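Local atomic coordinates of ribonuclease VapC (Haemophilus influenzae, PDB entry 6NKL), a protein that probably acts as the toxin of a VapBC toxin-antitoxin system, a magnesium-dependent ribonuclease of the PIN-domain family that cleaves RNA. Residues M1-Y12 against L109-V118. Residues are numbered along the deposited sequence; the frame is centred on the assembly and turned at random.
Sequences MIYMLDTNIIIY and LNAVLITHNV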
loop_
_atom_site.group_PDB
_atom_site.type_symbol
_atom_site.label_atom_id
_atom_site.label_comp_id
_atom_site.label_asym_id
_atom_site.label_seq_id
_atom_site.Cartn_x
_atom_site.Cartn_y
_atom_site.Cartn_z
ATOM N N MET B 1 -12.532 19.288 -7.464
ATOM C CA MET B 1 -11.161 18.763 -7.605
ATOM C C MET B 1 -10.791 18.060 -6.321
ATOM O O MET B 1 -11.157 18.505 -5.242
ATOM C CB MET B 1 -10.185 19.888 -7.901
ATOM C CG MET B 1 -8.814 19.432 -8.392
ATOM S SD MET B 1 -7.850 20.783 -9.098
ATOM C CE MET B 1 -8.057 20.373 -10.826
ATOM N N ILE B 2 -10.073 16.952 -6.440
ATOM C CA ILE B 2 -9.630 16.189 -5.284
ATOM C C ILE B 2 -8.159 16.475 -5.071
ATOM O O ILE B 2 -7.330 16.169 -5.935
ATOM C CB ILE B 2 -9.872 14.690 -5.462
ATOM C CG1 ILE B 2 -11.368 14.389 -5.567
ATOM C CG2 ILE B 2 -9.230 13.955 -4.283
ATOM C CD1 ILE B 2 -11.640 12.968 -5.999
ATOM N N TYR B 3 -7.859 17.090 -3.936
ATOM C CA TYR B 3 -6.510 17.383 -3.480
ATOM C C TYR B 3 -6.120 16.397 -2.371
ATOM O O TYR B 3 -6.714 16.404 -1.278
ATOM C CB TYR B 3 -6.459 18.823 -2.958
ATOM C CG TYR B 3 -6.585 19.909 -4.033
ATOM C CD1 TYR B 3 -5.499 20.242 -4.828
ATOM C CD2 TYR B 3 -7.773 20.616 -4.224
ATOM C CE1 TYR B 3 -5.595 21.222 -5.801
ATOM C CE2 TYR B 3 -7.867 21.616 -5.209
ATOM C CZ TYR B 3 -6.768 21.911 -5.977
ATOM O OH TYR B 3 -6.810 22.868 -6.967
ATOM N N MET B 4 -5.092 15.591 -2.626
ATOM C CA MET B 4 -4.620 14.572 -1.682
ATOM C C MET B 4 -3.328 15.068 -1.036
ATOM O O MET B 4 -2.305 15.215 -1.705
ATOM C CB MET B 4 -4.402 13.229 -2.384
ATOM C CG MET B 4 -3.800 12.111 -1.492
ATOM S SD MET B 4 -3.738 10.489 -2.290
ATOM C CE MET B 4 -5.478 10.003 -2.203
ATOM N N LEU B 5 -3.375 15.315 0.259
ATOM C CA LEU B 5 -2.205 15.770 0.990
ATOM C C LEU B 5 -1.348 14.563 1.335
ATOM O O LEU B 5 -1.821 13.630 2.004
ATOM C CB LEU B 5 -2.595 16.496 2.269
ATOM C CG LEU B 5 -3.700 17.539 2.228
ATOM C CD1 LEU B 5 -3.673 18.216 3.581
ATOM C CD2 LEU B 5 -3.475 18.499 1.126
ATOM N N ASP B 6 -0.097 14.596 0.910
ATOM C CA ASP B 6 0.803 13.493 1.184
ATOM C C ASP B 6 1.341 13.617 2.616
ATOM O O ASP B 6 1.069 14.574 3.339
ATOM C CB ASP B 6 1.899 13.449 0.122
ATOM C CG ASP B 6 3.128 14.284 0.472
ATOM O OD1 ASP B 6 3.017 15.259 1.263
ATOM O OD2 ASP B 6 4.225 13.957 -0.087
ATOM N N THR B 7 2.140 12.644 3.025
ATOM C CA THR B 7 2.634 12.610 4.400
ATOM C C THR B 7 3.586 13.766 4.693
ATOM O O THR B 7 3.585 14.299 5.803
ATOM C CB THR B 7 3.333 11.275 4.639
ATOM O OG1 THR B 7 2.459 10.208 4.245
ATOM C CG2 THR B 7 3.743 11.125 6.096
ATOM N N ASN B 8 4.418 14.157 3.720
ATOM C CA ASN B 8 5.406 15.216 3.959
ATOM C C ASN B 8 4.750 16.567 4.206
ATOM O O ASN B 8 5.216 17.328 5.055
ATOM C CB ASN B 8 6.380 15.351 2.784
ATOM C CG ASN B 8 7.334 14.179 2.670
ATOM O OD1 ASN B 8 7.744 13.815 1.581
ATOM N ND2 ASN B 8 7.680 13.579 3.791
ATOM N N ILE B 9 3.685 16.896 3.469
ATOM C CA ILE B 9 3.051 18.196 3.660
ATOM C C ILE B 9 2.335 18.244 4.997
ATOM O O ILE B 9 2.260 19.302 5.630
ATOM C CB ILE B 9 2.095 18.525 2.495
ATOM C CG1 ILE B 9 1.687 19.989 2.523
ATOM C CG2 ILE B 9 0.808 17.777 2.598
ATOM C CD1 ILE B 9 2.795 20.898 2.264
ATOM N N ILE B 10 1.794 17.116 5.457
ATOM C CA ILE B 10 1.162 17.088 6.774
ATOM C C ILE B 10 2.188 17.300 7.886
ATOM O O ILE B 10 1.927 18.014 8.857
ATOM C CB ILE B 10 0.410 15.769 6.953
ATOM C CG1 ILE B 10 -0.739 15.749 5.943
ATOM C CG2 ILE B 10 -0.034 15.600 8.398
ATOM C CD1 ILE B 10 -1.638 14.590 6.074
ATOM N N ILE B 11 3.326 16.627 7.797
ATOM C CA ILE B 11 4.420 16.846 8.738
ATOM C C ILE B 11 4.840 18.309 8.717
ATOM O O ILE B 11 4.977 18.957 9.760
ATOM C CB ILE B 11 5.603 15.936 8.376
ATOM C CG1 ILE B 11 5.298 14.486 8.706
ATOM C CG2 ILE B 11 6.867 16.386 9.073
ATOM C CD1 ILE B 11 6.137 13.548 7.895
ATOM N N TYR B 12 5.063 18.845 7.523
ATOM C CA TYR B 12 5.412 20.255 7.397
ATOM C C TYR B 12 4.413 21.138 8.122
ATOM O O TYR B 12 4.790 22.086 8.814
ATOM C CB TYR B 12 5.464 20.643 5.926
ATOM C CG TYR B 12 5.921 22.062 5.692
ATOM C CD1 TYR B 12 7.270 22.379 5.652
ATOM C CD2 TYR B 12 5.012 23.077 5.506
ATOM C CE1 TYR B 12 7.691 23.646 5.419
ATOM C CE2 TYR B 12 5.428 24.354 5.269
ATOM C CZ TYR B 12 6.768 24.639 5.229
ATOM O OH TYR B 12 7.187 25.929 4.992
ATOM N N LEU B 109 -7.352 8.164 -8.499
ATOM C CA LEU B 109 -8.492 9.034 -8.279
ATOM C C LEU B 109 -8.519 10.208 -9.246
ATOM O O LEU B 109 -9.432 11.024 -9.171
ATOM C CB LEU B 109 -8.476 9.561 -6.838
ATOM C CG LEU B 109 -8.643 8.526 -5.728
ATOM C CD1 LEU B 109 -8.260 9.106 -4.390
ATOM C CD2 LEU B 109 -10.058 8.026 -5.669
ATOM N N ASN B 110 -7.534 10.306 -10.132
ATOM C CA ASN B 110 -7.174 11.557 -10.819
ATOM C C ASN B 110 -7.193 12.753 -9.864
ATOM O O ASN B 110 -7.698 13.838 -10.164
ATOM C CB ASN B 110 -8.069 11.785 -12.034
ATOM C CG ASN B 110 -7.449 12.737 -13.042
ATOM O OD1 ASN B 110 -6.237 12.727 -13.285
ATOM N ND2 ASN B 110 -8.283 13.589 -13.616
ATOM N N ALA B 111 -6.564 12.559 -8.713
ATOM C CA ALA B 111 -6.376 13.623 -7.749
ATOM C C ALA B 111 -5.094 14.382 -8.040
ATOM O O ALA B 111 -4.188 13.904 -8.729
ATOM C CB ALA B 111 -6.323 13.062 -6.325
ATOM N N VAL B 112 -5.031 15.592 -7.512
ATOM C CA VAL B 112 -3.799 16.371 -7.498
ATOM C C VAL B 112 -3.108 16.074 -6.173
ATOM O O VAL B 112 -3.703 16.252 -5.112
ATOM C CB VAL B 112 -4.098 17.870 -7.646
ATOM C CG1 VAL B 112 -2.844 18.707 -7.454
ATOM C CG2 VAL B 112 -4.734 18.148 -9.034
ATOM N N LEU B 113 -1.878 15.590 -6.216
ATOM C CA LEU B 113 -1.170 15.263 -4.981
ATOM C C LEU B 113 -0.418 16.495 -4.491
ATOM O O LEU B 113 0.340 17.108 -5.250
ATOM C CB LEU B 113 -0.213 14.089 -5.187
ATOM C CG LEU B 113 0.523 13.571 -3.946
ATOM C CD1 LEU B 113 -0.449 12.860 -3.000
ATOM C CD2 LEU B 113 1.660 12.638 -4.311
ATOM N N ILE B 114 -0.646 16.852 -3.225
ATOM C CA ILE B 114 -0.014 17.993 -2.571
ATOM C C ILE B 114 1.133 17.499 -1.704
ATOM O O ILE B 114 0.932 16.665 -0.814
ATOM C CB ILE B 114 -1.006 18.772 -1.698
ATOM C CG1 ILE B 114 -2.233 19.228 -2.480
ATOM C CG2 ILE B 114 -0.308 19.996 -1.134
ATOM C CD1 ILE B 114 -1.913 19.885 -3.787
ATOM N N THR B 115 2.322 18.054 -1.914
ATOM C CA THR B 115 3.516 17.511 -1.303
ATOM C C THR B 115 4.393 18.655 -0.781
ATOM O O THR B 115 4.057 19.838 -0.896
ATOM C CB THR B 115 4.248 16.623 -2.312
ATOM O OG1 THR B 115 5.376 16.014 -1.692
ATOM C CG2 THR B 115 4.709 17.447 -3.435
ATOM N N HIS B 116 5.493 18.280 -0.136
ATOM C CA HIS B 116 6.548 19.206 0.261
ATOM C C HIS B 116 7.857 18.486 0.021
ATOM O O HIS B 116 8.096 17.425 0.612
ATOM C CB HIS B 116 6.451 19.612 1.731
ATOM C CG HIS B 116 7.667 20.336 2.241
ATOM N ND1 HIS B 116 7.988 21.621 1.849
ATOM C CD2 HIS B 116 8.643 19.951 3.096
ATOM C CE1 HIS B 116 9.101 22.000 2.451
ATOM N NE2 HIS B 116 9.514 21.009 3.221
ATOM N N ASN B 117 8.667 19.023 -0.875
ATOM C CA ASN B 117 10.047 18.585 -1.020
ATOM C C ASN B 117 10.147 17.094 -1.369
ATOM O O ASN B 117 10.906 16.332 -0.764
ATOM C CB ASN B 117 10.815 18.917 0.258
ATOM C CG ASN B 117 12.301 19.050 0.032
ATOM O OD1 ASN B 117 12.772 19.103 -1.113
ATOM N ND2 ASN B 117 13.056 19.110 1.128
ATOM N N VAL B 118 9.375 16.675 -2.368
ATOM C CA VAL B 118 9.533 15.354 -2.967
ATOM C C VAL B 118 9.641 15.549 -4.473
ATOM O O VAL B 118 8.706 15.255 -5.221
ATOM C CB VAL B 118 8.367 14.416 -2.599
ATOM C CG1 VAL B 118 8.506 13.112 -3.283
ATOM C CG2 VAL B 118 8.319 14.192 -1.085
HETATM O O HOH W 1 -9.437 15.588 -8.901
#
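Ile2, Met4 and Asp6 bond to Val112 and Ile114 as strands 2-5 and 112-115 run parallel. Four backbone hydrogen bonds join them. Val112 N gives to Ile2 O, and Met4 N returns a bond to Val112 O. Ile114 N then gives to Met4 O, with 174° at the hydrogen. Asp6 N closes the ladder on Ile114 O. A water extends the link at the start, accepting from Ile2 N and donating to Asn110 O. The other edge of strand 2-5 is bonded to Arg33 and Val35, so this strand is central in the sheet.

Asp6 has its two carboxylate oxygens engaged differently. OD1 accepts from Ile9 N at 2.8 Å, capping helix 7-15. OD2 accepts from Thr115 OG1 at 2.9 Å, and this hydroxyl comes from above the carboxylate plane. Thr115 OG1 reaches it from a position anti to its own backbone N (chi1 -176°). Together the two bonds restrain the carboxylate's rotation.

Apolar contacts lie on both faces of the strand pair. On one, Tyr3 CD1 lies 3.8 Å from Ile114 CD1, and the Leu5 side chain lies alongside Ile114, its CD2 against Ile114 CB. On the other, Met4 CG packs on Leu113 CD1 at 3.8 Å, while the bend at the end of the Met4 chain brings CE against Leu109 CD1. Further on, Tyr12 CD1 sits over the centre of the His116 ring; the planes are inclined at 35°. His116 ND1 is hydrogen-bonded to Thr133.

Asp6 is a predicted magnesium ligand, and the Val118 side chain lies near that of Asp99, the other one. Parallel central strands with an acidic residue just past the C-terminal end of strand 2-5, at the N-cap of the helix that follows, are consistent with the metal site of a PIN-domain nuclease.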